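Phosphoinositol-specific phospholipase C (Pseudomonas sp., PDB 5FYR) probably cleaves the phosphodiester bond of phosphoinositides in a calcium-dependent reaction and holds inositol together with a calcium ion in one pocket. Local coordinates at residues Ala21-His26 and Ser280-Phe285; Val44-Leu49 and Thr115-Lys120; Val187-Glu192 and Phe210-Thr215; Asn239-Gly244 and Gly259-Asp264. All coordinates share one frame; numbering follows the deposited sequence.

Interaction 1. Residues Ala21-His26 and Ser280-Phe285. With INS (1,2,3,4,5,6-hexahydroxy-cyclohexane), chain E.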
# COMPACT_ATOMS: atom_id res chain seq x y z
N ALA A 21 -3.75 -6.10 12.56
CA ALA A 21 -4.62 -4.94 12.25
C ALA A 21 -3.88 -3.63 12.52
O ALA A 21 -3.16 -3.52 13.49
CB ALA A 21 -5.89 -4.96 13.06
N GLN A 22 -4.05 -2.65 11.64
CA GLN A 22 -3.37 -1.36 11.77
C GLN A 22 -4.33 -0.22 11.46
O GLN A 22 -5.22 -0.31 10.54
CB GLN A 22 -2.26 -1.23 10.72
CG GLN A 22 -1.28 -2.33 10.67
CD GLN A 22 -0.14 -2.02 9.75
OE1 GLN A 22 0.38 -0.87 9.75
NE2 GLN A 22 0.31 -3.03 9.00
N VAL A 23 -4.08 0.89 12.14
CA VAL A 23 -4.55 2.19 11.70
C VAL A 23 -3.61 2.66 10.60
O VAL A 23 -2.39 2.64 10.73
CB VAL A 23 -4.51 3.23 12.82
CG1 VAL A 23 -5.02 4.60 12.39
CG2 VAL A 23 -5.34 2.79 14.01
N ALA A 24 -4.20 3.10 9.51
CA ALA A 24 -3.49 3.63 8.35
C ALA A 24 -3.95 5.07 8.14
O ALA A 24 -4.99 5.48 8.59
CB ALA A 24 -3.82 2.78 7.12
N CYS A 25 -3.12 5.84 7.42
CA CYS A 25 -3.56 7.15 7.02
C CYS A 25 -4.43 7.12 5.77
O CYS A 25 -4.38 6.15 4.96
CB CYS A 25 -2.38 8.09 6.80
SG CYS A 25 -1.78 8.14 5.13
N HIS A 26 -5.22 8.17 5.59
CA HIS A 26 -5.88 8.41 4.33
C HIS A 26 -5.39 9.78 3.80
O HIS A 26 -5.65 10.84 4.40
CB HIS A 26 -7.39 8.43 4.53
CG HIS A 26 -8.18 8.59 3.27
ND1 HIS A 26 -9.56 8.55 3.27
CD2 HIS A 26 -7.82 8.70 1.96
CE1 HIS A 26 -10.01 8.74 2.04
NE2 HIS A 26 -8.98 8.82 1.23
N SER A 280 -6.93 0.05 8.17
CA SER A 280 -8.09 0.91 8.26
C SER A 280 -7.67 2.35 8.10
O SER A 280 -6.96 2.89 8.95
CB SER A 280 -8.75 0.77 9.66
OG SER A 280 -9.37 -0.48 9.81
N ALA A 281 -8.03 2.94 6.96
CA ALA A 281 -7.52 4.23 6.59
C ALA A 281 -8.35 5.36 7.15
O ALA A 281 -9.56 5.41 6.92
CB ALA A 281 -7.42 4.33 5.06
N TYR A 282 -7.71 6.26 7.92
CA TYR A 282 -8.37 7.44 8.48
C TYR A 282 -7.66 8.74 8.15
O TYR A 282 -6.43 8.82 8.18
CB TYR A 282 -8.36 7.36 10.00
CG TYR A 282 -9.11 6.22 10.63
CD1 TYR A 282 -8.52 4.97 10.80
CD2 TYR A 282 -10.40 6.40 11.09
CE1 TYR A 282 -9.21 3.95 11.41
CE2 TYR A 282 -11.12 5.40 11.67
CZ TYR A 282 -10.52 4.18 11.85
OH TYR A 282 -11.22 3.15 12.46
N TYR A 283 -8.44 9.78 7.88
CA TYR A 283 -7.88 11.10 7.76
C TYR A 283 -7.22 11.53 9.05
O TYR A 283 -6.04 12.00 9.05
CB TYR A 283 -8.94 12.11 7.41
CG TYR A 283 -9.61 11.93 6.07
CD1 TYR A 283 -8.90 12.10 4.89
CD2 TYR A 283 -10.96 11.61 5.98
CE1 TYR A 283 -9.49 11.96 3.67
CE2 TYR A 283 -11.57 11.45 4.75
CZ TYR A 283 -10.85 11.67 3.58
OH TYR A 283 -11.47 11.53 2.34
N ARG A 284 -7.93 11.33 10.17
CA ARG A 284 -7.40 11.70 11.48
C ARG A 284 -6.82 10.44 12.15
O ARG A 284 -7.39 9.91 13.11
CB ARG A 284 -8.49 12.39 12.28
CG ARG A 284 -9.00 13.68 11.69
CD ARG A 284 -10.35 14.08 12.28
NE ARG A 284 -10.26 14.55 13.64
CZ ARG A 284 -11.32 14.82 14.44
NH1 ARG A 284 -12.62 14.64 14.07
NH2 ARG A 284 -11.06 15.25 15.66
N PHE A 285 -5.69 9.96 11.63
CA PHE A 285 -5.08 8.73 12.10
C PHE A 285 -4.63 8.73 13.53
O PHE A 285 -4.78 7.72 14.25
CB PHE A 285 -3.97 8.27 11.13
CG PHE A 285 -2.97 9.32 10.86
CD1 PHE A 285 -1.88 9.46 11.68
CD2 PHE A 285 -3.13 10.22 9.79
CE1 PHE A 285 -0.94 10.48 11.48
CE2 PHE A 285 -2.23 11.25 9.59
CZ PHE A 285 -1.15 11.39 10.44
C1 INS E . -9.73 6.82 -2.93
C2 INS E . -8.99 6.89 -1.59
C3 INS E . -8.28 5.65 -1.20
C4 INS E . -7.65 4.91 -2.31
C5 INS E . -8.32 4.88 -3.62
C6 INS E . -9.02 6.10 -4.03
O1 INS E . -9.96 8.18 -3.30
O2 INS E . -8.02 7.94 -1.76
O3 INS E . -7.44 5.84 -0.07
O4 INS E . -7.08 3.70 -1.87
O5 INS E . -7.67 4.16 -4.67
O6 INS E . -9.69 6.05 -5.24
O HOH W 1 -7.46 -2.19 10.79
O HOH W 2 -10.83 7.27 5.34
O HOH W 3 -4.37 11.29 6.82

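Interaction 2. Residues Val44-Leu49 and Thr115-Lys120. With CA (calcium ion), chain F; INS (1,2,3,4,5,6-hexahydroxy-cyclohexane), chain E.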
# COMPACT_ATOMS: atom_id res chain seq x y z
N VAL A 44 1.81 5.97 12.86
CA VAL A 44 1.34 4.80 12.10
C VAL A 44 2.47 4.25 11.23
O VAL A 44 3.50 4.89 11.11
CB VAL A 44 0.12 5.11 11.22
CG1 VAL A 44 -1.11 5.46 12.10
CG2 VAL A 44 0.44 6.19 10.22
N ARG A 45 2.27 3.07 10.67
CA ARG A 45 3.23 2.41 9.77
C ARG A 45 2.65 2.17 8.38
O ARG A 45 3.30 1.50 7.59
CB ARG A 45 3.75 1.09 10.38
CG ARG A 45 4.60 1.28 11.62
CD ARG A 45 6.04 1.70 11.34
NE ARG A 45 6.78 2.10 12.56
CZ ARG A 45 6.74 3.33 13.06
NH1 ARG A 45 6.00 4.29 12.49
NH2 ARG A 45 7.42 3.62 14.14
N THR A 46 1.48 2.72 8.07
CA THR A 46 0.86 2.59 6.73
C THR A 46 0.43 3.95 6.28
O THR A 46 -0.36 4.63 6.96
CB THR A 46 -0.32 1.60 6.76
OG1 THR A 46 0.16 0.30 7.15
CG2 THR A 46 -0.98 1.51 5.41
N LEU A 47 0.97 4.37 5.12
CA LEU A 47 0.84 5.72 4.57
C LEU A 47 0.21 5.64 3.17
O LEU A 47 -0.11 4.56 2.68
CB LEU A 47 2.23 6.44 4.53
CG LEU A 47 2.89 6.81 5.92
CD1 LEU A 47 3.44 5.68 6.71
CD2 LEU A 47 4.01 7.75 5.63
N GLU A 48 -0.01 6.80 2.58
CA GLU A 48 -0.61 6.94 1.27
C GLU A 48 -0.04 8.13 0.50
O GLU A 48 0.14 9.19 1.06
CB GLU A 48 -2.14 7.06 1.41
CG GLU A 48 -2.88 7.13 0.07
CD GLU A 48 -4.41 7.11 0.20
OE1 GLU A 48 -4.94 7.23 1.35
OE2 GLU A 48 -5.10 7.02 -0.86
N LEU A 49 0.16 7.94 -0.81
CA LEU A 49 0.58 8.96 -1.75
C LEU A 49 -0.32 8.86 -2.97
O LEU A 49 -0.43 7.79 -3.57
CB LEU A 49 2.03 8.75 -2.16
CG LEU A 49 3.04 9.04 -1.08
CD1 LEU A 49 4.39 8.42 -1.37
CD2 LEU A 49 3.18 10.54 -0.79
N THR A 115 4.06 0.07 5.14
CA THR A 115 3.26 -0.17 3.93
C THR A 115 2.90 1.19 3.32
O THR A 115 2.36 2.04 4.02
CB THR A 115 1.98 -0.98 4.27
OG1 THR A 115 2.40 -2.23 4.81
CG2 THR A 115 1.18 -1.20 3.04
N LEU A 116 3.21 1.38 2.03
CA LEU A 116 2.88 2.63 1.30
C LEU A 116 1.88 2.32 0.21
O LEU A 116 2.15 1.54 -0.72
CB LEU A 116 4.08 3.32 0.64
CG LEU A 116 5.29 3.57 1.53
CD1 LEU A 116 6.38 4.14 0.64
CD2 LEU A 116 4.94 4.50 2.69
N ILE A 117 0.73 2.96 0.35
CA ILE A 117 -0.33 2.86 -0.64
C ILE A 117 -0.04 3.95 -1.68
O ILE A 117 -0.08 5.15 -1.38
CB ILE A 117 -1.70 3.11 0.00
CG1 ILE A 117 -1.97 2.11 1.22
CG2 ILE A 117 -2.78 3.18 -1.08
CD1 ILE A 117 -1.80 0.68 0.98
N LEU A 118 0.22 3.51 -2.91
CA LEU A 118 0.55 4.40 -4.03
C LEU A 118 -0.72 4.44 -4.91
O LEU A 118 -1.01 3.48 -5.70
CB LEU A 118 1.77 3.85 -4.78
CG LEU A 118 3.01 3.65 -3.89
CD1 LEU A 118 4.14 3.08 -4.70
CD2 LEU A 118 3.45 4.94 -3.27
N ASP A 119 -1.48 5.52 -4.75
CA ASP A 119 -2.78 5.67 -5.34
C ASP A 119 -2.62 6.42 -6.67
O ASP A 119 -2.41 7.64 -6.68
CB ASP A 119 -3.68 6.36 -4.34
CG ASP A 119 -5.10 6.53 -4.81
OD1 ASP A 119 -5.53 5.74 -5.67
OD2 ASP A 119 -5.83 7.42 -4.28
N LYS A 120 -2.57 5.66 -7.77
CA LYS A 120 -2.29 6.20 -9.09
C LYS A 120 -3.51 6.92 -9.61
O LYS A 120 -4.61 6.35 -9.55
CB LYS A 120 -1.86 5.07 -10.02
CG LYS A 120 -1.22 5.60 -11.30
CD LYS A 120 -0.77 4.44 -12.22
CE LYS A 120 0.25 4.87 -13.28
NZ LYS A 120 0.06 6.21 -13.82
CA CA F . -5.80 8.73 -2.25
C1 INS E . -9.73 6.82 -2.93
C2 INS E . -8.99 6.89 -1.59
C3 INS E . -8.28 5.65 -1.20
C4 INS E . -7.65 4.91 -2.31
C5 INS E . -8.32 4.88 -3.62
C6 INS E . -9.02 6.10 -4.03
O1 INS E . -9.96 8.18 -3.30
O2 INS E . -8.02 7.94 -1.76
O3 INS E . -7.44 5.84 -0.07
O4 INS E . -7.08 3.70 -1.87
O5 INS E . -7.67 4.16 -4.67
O6 INS E . -9.69 6.05 -5.24
O HOH W 4 2.65 -1.74 7.61
O HOH W 5 -7.66 10.08 -3.19

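Interaction 3. Residues Val187-Glu192 and Phe210-Thr215. With INS (1,2,3,4,5,6-hexahydroxy-cyclohexane), chain E.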
# COMPACT_ATOMS: atom_id res chain seq x y z
N VAL A 187 2.19 -0.76 -2.44
CA VAL A 187 0.88 -1.22 -2.90
C VAL A 187 0.33 -0.27 -3.96
O VAL A 187 0.39 0.96 -3.78
CB VAL A 187 -0.10 -1.28 -1.73
CG1 VAL A 187 -1.45 -1.85 -2.17
CG2 VAL A 187 0.52 -2.07 -0.59
N LEU A 188 -0.15 -0.81 -5.06
CA LEU A 188 -0.70 0.05 -6.12
C LEU A 188 -2.24 0.03 -6.02
O LEU A 188 -2.87 -1.05 -5.99
CB LEU A 188 -0.29 -0.48 -7.49
CG LEU A 188 -0.72 0.33 -8.72
CD1 LEU A 188 -0.04 1.66 -8.73
CD2 LEU A 188 -0.34 -0.45 -9.97
N ASN A 189 -2.82 1.22 -6.06
CA ASN A 189 -4.26 1.37 -6.19
C ASN A 189 -4.54 2.29 -7.41
O ASN A 189 -3.68 3.04 -7.86
CB ASN A 189 -4.94 2.08 -5.00
CG ASN A 189 -4.90 1.32 -3.68
OD1 ASN A 189 -4.57 0.10 -3.59
ND2 ASN A 189 -5.19 2.01 -2.65
N HIS A 190 -5.74 2.18 -7.94
CA HIS A 190 -6.29 3.06 -8.98
C HIS A 190 -7.81 2.86 -8.91
O HIS A 190 -8.27 1.80 -8.54
CB HIS A 190 -5.72 2.66 -10.36
CG HIS A 190 -5.92 3.68 -11.42
ND1 HIS A 190 -7.12 3.82 -12.06
CD2 HIS A 190 -5.09 4.59 -11.99
CE1 HIS A 190 -7.06 4.80 -12.94
NE2 HIS A 190 -5.83 5.27 -12.93
N SER A 191 -8.57 3.83 -9.39
CA SER A 191 -10.03 3.68 -9.46
C SER A 191 -10.44 2.64 -10.48
O SER A 191 -11.48 2.05 -10.36
CB SER A 191 -10.67 5.05 -9.69
OG SER A 191 -10.42 5.48 -10.98
N GLU A 192 -9.57 2.37 -11.45
CA GLU A 192 -9.81 1.42 -12.52
C GLU A 192 -8.88 0.22 -12.36
O GLU A 192 -7.68 0.33 -12.56
CB GLU A 192 -9.66 2.03 -13.89
CG GLU A 192 -10.48 3.27 -14.19
CD GLU A 192 -10.03 3.95 -15.47
OE1 GLU A 192 -9.57 3.30 -16.44
OE2 GLU A 192 -10.18 5.16 -15.57
N PHE A 210 2.85 -4.58 -4.95
CA PHE A 210 1.67 -5.42 -4.84
C PHE A 210 0.48 -4.68 -5.48
O PHE A 210 0.19 -3.53 -5.11
CB PHE A 210 1.30 -5.62 -3.35
CG PHE A 210 2.21 -6.53 -2.60
CD1 PHE A 210 3.38 -6.03 -2.02
CD2 PHE A 210 1.94 -7.87 -2.47
CE1 PHE A 210 4.23 -6.89 -1.36
CE2 PHE A 210 2.79 -8.71 -1.79
CZ PHE A 210 3.94 -8.21 -1.24
N ILE A 211 -0.29 -5.35 -6.35
CA ILE A 211 -1.54 -4.77 -6.83
C ILE A 211 -2.68 -5.06 -5.85
O ILE A 211 -2.81 -6.16 -5.29
CB ILE A 211 -1.92 -5.22 -8.26
CG1 ILE A 211 -2.08 -6.71 -8.42
CG2 ILE A 211 -0.88 -4.64 -9.24
CD1 ILE A 211 -2.74 -7.10 -9.75
N SER A 212 -3.48 -4.05 -5.62
CA SER A 212 -4.60 -4.19 -4.68
C SER A 212 -5.89 -3.67 -5.32
O SER A 212 -6.15 -2.48 -5.25
CB SER A 212 -4.30 -3.49 -3.39
OG SER A 212 -5.34 -3.73 -2.46
N PRO A 213 -6.65 -4.55 -6.00
CA PRO A 213 -7.79 -4.06 -6.77
C PRO A 213 -8.98 -3.57 -5.95
O PRO A 213 -9.19 -4.01 -4.82
CB PRO A 213 -8.23 -5.27 -7.60
CG PRO A 213 -7.74 -6.45 -6.85
CD PRO A 213 -6.47 -5.99 -6.15
N VAL A 214 -9.78 -2.72 -6.60
CA VAL A 214 -11.10 -2.36 -6.10
C VAL A 214 -11.88 -3.66 -5.98
O VAL A 214 -11.94 -4.43 -6.95
CB VAL A 214 -11.83 -1.42 -7.05
CG1 VAL A 214 -13.26 -1.16 -6.60
CG2 VAL A 214 -11.07 -0.09 -7.16
N THR A 215 -12.49 -3.89 -4.82
CA THR A 215 -13.09 -5.17 -4.44
C THR A 215 -14.54 -4.94 -4.02
O THR A 215 -14.82 -4.23 -3.04
CB THR A 215 -12.26 -5.77 -3.32
OG1 THR A 215 -10.93 -5.97 -3.78
CG2 THR A 215 -12.82 -7.06 -2.77
C1 INS E . -9.73 6.82 -2.93
C2 INS E . -8.99 6.89 -1.59
C3 INS E . -8.28 5.65 -1.20
C4 INS E . -7.65 4.91 -2.31
C5 INS E . -8.32 4.88 -3.62
C6 INS E . -9.02 6.10 -4.03
O1 INS E . -9.96 8.18 -3.30
O2 INS E . -8.02 7.94 -1.76
O3 INS E . -7.44 5.84 -0.07
O4 INS E . -7.08 3.70 -1.87
O5 INS E . -7.67 4.16 -4.67
O6 INS E . -9.69 6.05 -5.24
O HOH W 6 -7.15 -0.20 -6.46

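Interaction 4. Residues Asn239-Gly244 and Gly259-Asp264. With INS (1,2,3,4,5,6-hexahydroxy-cyclohexane), chain E.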
# COMPACT_ATOMS: atom_id res chain seq x y z
N ASN A 239 -6.37 -6.47 -1.20
CA ASN A 239 -7.69 -6.03 -1.74
C ASN A 239 -8.02 -4.71 -1.12
O ASN A 239 -7.80 -4.51 0.09
CB ASN A 239 -8.77 -7.07 -1.46
CG ASN A 239 -8.65 -8.26 -2.36
OD1 ASN A 239 -9.18 -8.27 -3.50
ND2 ASN A 239 -8.01 -9.26 -1.88
N ASN A 240 -8.58 -3.81 -1.93
CA ASN A 240 -8.89 -2.43 -1.50
C ASN A 240 -10.41 -2.22 -1.55
O ASN A 240 -11.03 -2.45 -2.58
CB ASN A 240 -8.18 -1.40 -2.39
CG ASN A 240 -7.92 -0.06 -1.65
OD1 ASN A 240 -7.37 -0.02 -0.52
ND2 ASN A 240 -8.29 1.02 -2.29
N MET A 241 -10.98 -1.76 -0.44
CA MET A 241 -12.43 -1.58 -0.33
C MET A 241 -12.80 -0.21 0.17
O MET A 241 -12.25 0.28 1.15
CB MET A 241 -13.04 -2.58 0.65
CG MET A 241 -12.87 -4.03 0.23
SD MET A 241 -12.70 -5.18 1.59
CE MET A 241 -10.97 -4.94 1.94
N GLY A 242 -13.75 0.41 -0.49
CA GLY A 242 -14.46 1.55 0.11
C GLY A 242 -15.42 1.17 1.21
O GLY A 242 -15.67 -0.02 1.46
N LYS A 243 -15.97 2.18 1.88
CA LYS A 243 -16.84 1.99 3.02
C LYS A 243 -17.96 1.00 2.73
O LYS A 243 -18.22 0.10 3.54
CB LYS A 243 -17.45 3.36 3.45
CG LYS A 243 -18.54 3.33 4.46
CD LYS A 243 -18.93 4.73 4.94
CE LYS A 243 -19.62 5.60 3.88
NZ LYS A 243 -20.20 6.84 4.51
N GLY A 244 -18.61 1.14 1.58
CA GLY A 244 -19.74 0.28 1.26
C GLY A 244 -19.40 -1.16 0.97
O GLY A 244 -20.31 -2.01 0.99
N GLY A 259 -6.25 -6.77 3.48
CA GLY A 259 -7.40 -5.94 3.15
C GLY A 259 -7.30 -4.56 3.73
O GLY A 259 -6.92 -4.38 4.90
N ARG A 260 -7.63 -3.59 2.89
CA ARG A 260 -7.67 -2.20 3.31
C ARG A 260 -9.06 -1.62 3.07
O ARG A 260 -9.66 -1.83 2.02
CB ARG A 260 -6.63 -1.37 2.53
CG ARG A 260 -6.59 0.11 2.89
CD ARG A 260 -5.33 0.78 2.36
NE ARG A 260 -5.27 2.23 2.51
CZ ARG A 260 -5.92 3.06 1.71
NH1 ARG A 260 -6.70 2.61 0.73
NH2 ARG A 260 -5.75 4.37 1.86
N VAL A 261 -9.54 -0.84 4.06
CA VAL A 261 -10.81 -0.11 3.95
C VAL A 261 -10.59 1.35 4.16
O VAL A 261 -9.95 1.75 5.13
CB VAL A 261 -11.84 -0.65 4.96
CG1 VAL A 261 -13.11 0.20 5.00
CG2 VAL A 261 -12.16 -2.12 4.68
N TRP A 262 -11.09 2.14 3.22
CA TRP A 262 -10.97 3.59 3.28
C TRP A 262 -12.36 4.21 3.26
O TRP A 262 -13.33 3.59 2.81
CB TRP A 262 -10.16 4.12 2.07
CG TRP A 262 -10.72 3.75 0.73
CD1 TRP A 262 -10.45 2.62 0.02
CD2 TRP A 262 -11.60 4.52 -0.08
NE1 TRP A 262 -11.13 2.62 -1.16
CE2 TRP A 262 -11.82 3.77 -1.27
CE3 TRP A 262 -12.21 5.77 0.05
CZ2 TRP A 262 -12.67 4.21 -2.30
CZ3 TRP A 262 -13.03 6.21 -1.00
CH2 TRP A 262 -13.25 5.43 -2.14
N GLY A 263 -12.44 5.43 3.79
CA GLY A 263 -13.67 6.21 3.82
C GLY A 263 -14.61 5.89 4.98
O GLY A 263 -15.73 6.36 5.00
N ASP A 264 -14.17 5.08 5.95
CA ASP A 264 -15.08 4.65 7.04
C ASP A 264 -14.67 5.25 8.38
O ASP A 264 -14.62 4.60 9.38
CB ASP A 264 -15.09 3.13 7.12
CG ASP A 264 -16.33 2.58 7.78
OD1 ASP A 264 -17.38 3.22 7.78
OD2 ASP A 264 -16.21 1.46 8.31
C1 INS E . -9.73 6.82 -2.93
C2 INS E . -8.99 6.89 -1.59
C3 INS E . -8.28 5.65 -1.20
C4 INS E . -7.65 4.91 -2.31
C5 INS E . -8.32 4.88 -3.62
C6 INS E . -9.02 6.10 -4.03
O1 INS E . -9.96 8.18 -3.30
O2 INS E . -8.02 7.94 -1.76
O3 INS E . -7.44 5.84 -0.07
O4 INS E . -7.08 3.70 -1.87
O5 INS E . -7.67 4.16 -4.67
O6 INS E . -9.69 6.05 -5.24
O HOH W 7 -11.63 0.57 -3.33
O HOH W 8 -17.69 7.53 6.61

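Interaction 1. Residues Ala21-His26 and Ser280-Phe285
His26 and Tyr283 lay their rings one over the other just past the ends of two neighbouring parallel strands. This is an offset stack, with centroids 4.2 Å apart and planes 15° from parallel. The rings overlap face to face but displaced, with Tyr283 CE1 over the imidazole and Tyr283 OH 3.2 Å from His26 CE1. CG of His26 stands anti to the backbone N (chi1 -177°), which carries the ring forward to the inositol; INS O2 lies near the ring plane, 3.3 Å from His26 NE2. On the other nitrogen, His26 ND1 is 2.7 Å from a water that donates to Ala281 O; stack and water together are likely to restrain the ring's rotation. With an alanine here, Tyr283 would probably lose its stacking partner and the inositol the imidazole edge beside O2.

Backbone hydrogen bonds form a parallel ladder. Gln22 O accepts from Ser280 N, Ala24 N reaches Ser280 O at 2.8 Å, and Ala24 O accepts from Tyr282 N. The last rung, His26 N to Tyr282 O at 2.9 Å, is bent to 136°, its donor well above the carbonyl plane.

Apolar contacts fill the rest. Val23 CG1 meets Tyr282 CD1 at 3.9 Å, crossing it at about a right angle, and Cys25 CB touches Phe285 CD2 at 3.7 Å. Ala24 and Ala281 share one face, small enough to leave room for Thr46 and Arg260. Adjacent parallel strands whose C-terminal ends deliver residues to a ligand are characteristic of a TIM barrel.

Interaction 2. Residues Val44-Leu49 and Thr115-Lys120
Glu48 and Asp119 bring two carboxylates close together in a buried place, with Glu48 OE2 only 3.5 Å from Asp119 OD2. A calcium ion makes this possible: it lies 2.3 Å from Glu48 OE2 and 2.4 Å from Asp119 OD2, and it also binds INS O2, a water, Asn27 and Asp50. Both acids stand with CG anti to the backbone N (chi1 -177° in Glu48, -178° in Asp119), and the extended chain of Glu48 makes up for its starting further back along its strand.

Beneath the metal, strands 46-49 and 115-120 run parallel, joined by five nearly straight backbone bonds. Thr46 and Thr115 lie side by side on the face that also bears Glu48 and Ile117. The other face is leucine: Leu47 CB meets Leu116 CD2 at 3.8 Å, Leu49 lies beside Leu118, and Leu49 and Leu116 pack on helix 94-107, as suits the outer layer of a barrel.

Arg260 forms a salt bridge with Glu48 OE1, and Lys121 hydrogen-bonds Asp119 OD2. INS O3 donates to Glu48 OE2 at 2.7 Å and INS O5 to Asp119 OD1 at 2.8 Å, so metal and inositol are held by one pair of acids.

Interaction 3. Residues Val187-Glu192 and Phe210-Thr215
Val187 and Leu188 lie in register beside Phe210 and Ile211, the two parallel strands of a beta-alpha-beta unit whose helix, 193-203, connects them in the TIM-barrel manner. Here the contact is tight. Leu188 N donates to Phe210 O at 2.7 Å, and Val187 CA lies 3.3 Å from that same oxygen in a CA-H...O contact. Ser212 N then returns a longer bond, 3.1 Å, to Leu188 O.

The side chains divide between two faces. CG1 of Val187 is anti to the backbone N (chi1 -176°), beside the carbonyl carbon, which leans it forward along the strand until it meets Ser212 CB at 3.5 Å. A branched aliphatic residue beside a small serine suits this inner face, where Thr115, Ile117 and Met238 also touch Val187 or Ser212. Further along, the strand places Asn189 at the ligand, its CB 3.4 Å from INS O5. On the outer face the methyls of Leu188 and Ile211 approach loosely, and Ile211 packs on Tyr199 of the helix.

Beyond Ser212 the chains part. No direct backbone bond crosses this wider end. Instead a water accepts from His190 N and lies 2.8 Å from Ser212 O, bridging the chains where they diverge. Val214, partly exposed, sends its CG2 branch across to His190 O at 3.6 Å, a methyl resting on the backbone carbonyls of His190 and Ser191. At this edge the loop leading into the helix is held by its own turn: Glu192 N donates to His190 ND1 at 2.9 Å, meeting the imidazole edge-on, almost exactly in the ring plane.

Interaction 4. Residues Asn239-Gly244 and Gly259-Asp264
Asn239 to Met241 run parallel to Gly259 to Val261, paired strands of a beta-alpha-beta unit in the barrel, joined through helix 249-254. Asn239 O begins the pairing by accepting from Arg260 N. Asn240 follows on the inner face: its amide lies 14° from the plane of the Arg260 guanidinium, and Arg260 NH1 donates to a lone pair of Asn240 OD1 at 3.0 Å. That leaves Asn240 ND2 to reach INS O4 at 3.0 Å, an oxygen also held by Arg260 NH1 at 2.8 Å, while Arg260 NH2 donates to INS O3. Amide and guanidinium thus read two neighbouring hydroxyls. Met241 N bonds Arg260 O, and Met241 O accepts from Trp262 N.

At Gly242 the absence of a side chain lets CA sit over the Trp262 indole, 3.9 Å from the centroid of its five-membered ring, in a CH-pi contact. The opposite indole face lies against the inositol, with Trp262 CG 3.6 Å from INS C3. Replacing Trp262 by alanine would probably strip this apolar wall from the inositol ring and leave Gly242 CA uncovered. Last, Lys243 lays its aliphatic chain over the turn, its CD 3.6 Å from Gly263 O.

How the interactions relate
Along the chain, interaction 1 joins the first barrel strand to a late one, and interactions 2, 3 and 4 follow in series inside the loop it closes. Interactions 2 and 3 share one sheet, in which strands 114-120 and 184-189 are neighbours; interactions 1 and 4 share the other, through strands 279-282 and 258-262. The two sheets meet where strands 20-25 and 46-52 pair and where Pro213 O faces Asn240 N, which closes the barrel. Centres lie 10 to 14 Å apart except for interactions 1 and 3, about 17 Å apart with no touch. All four nevertheless reach the same inositol, so the pocket is assembled from residues distant in sequence.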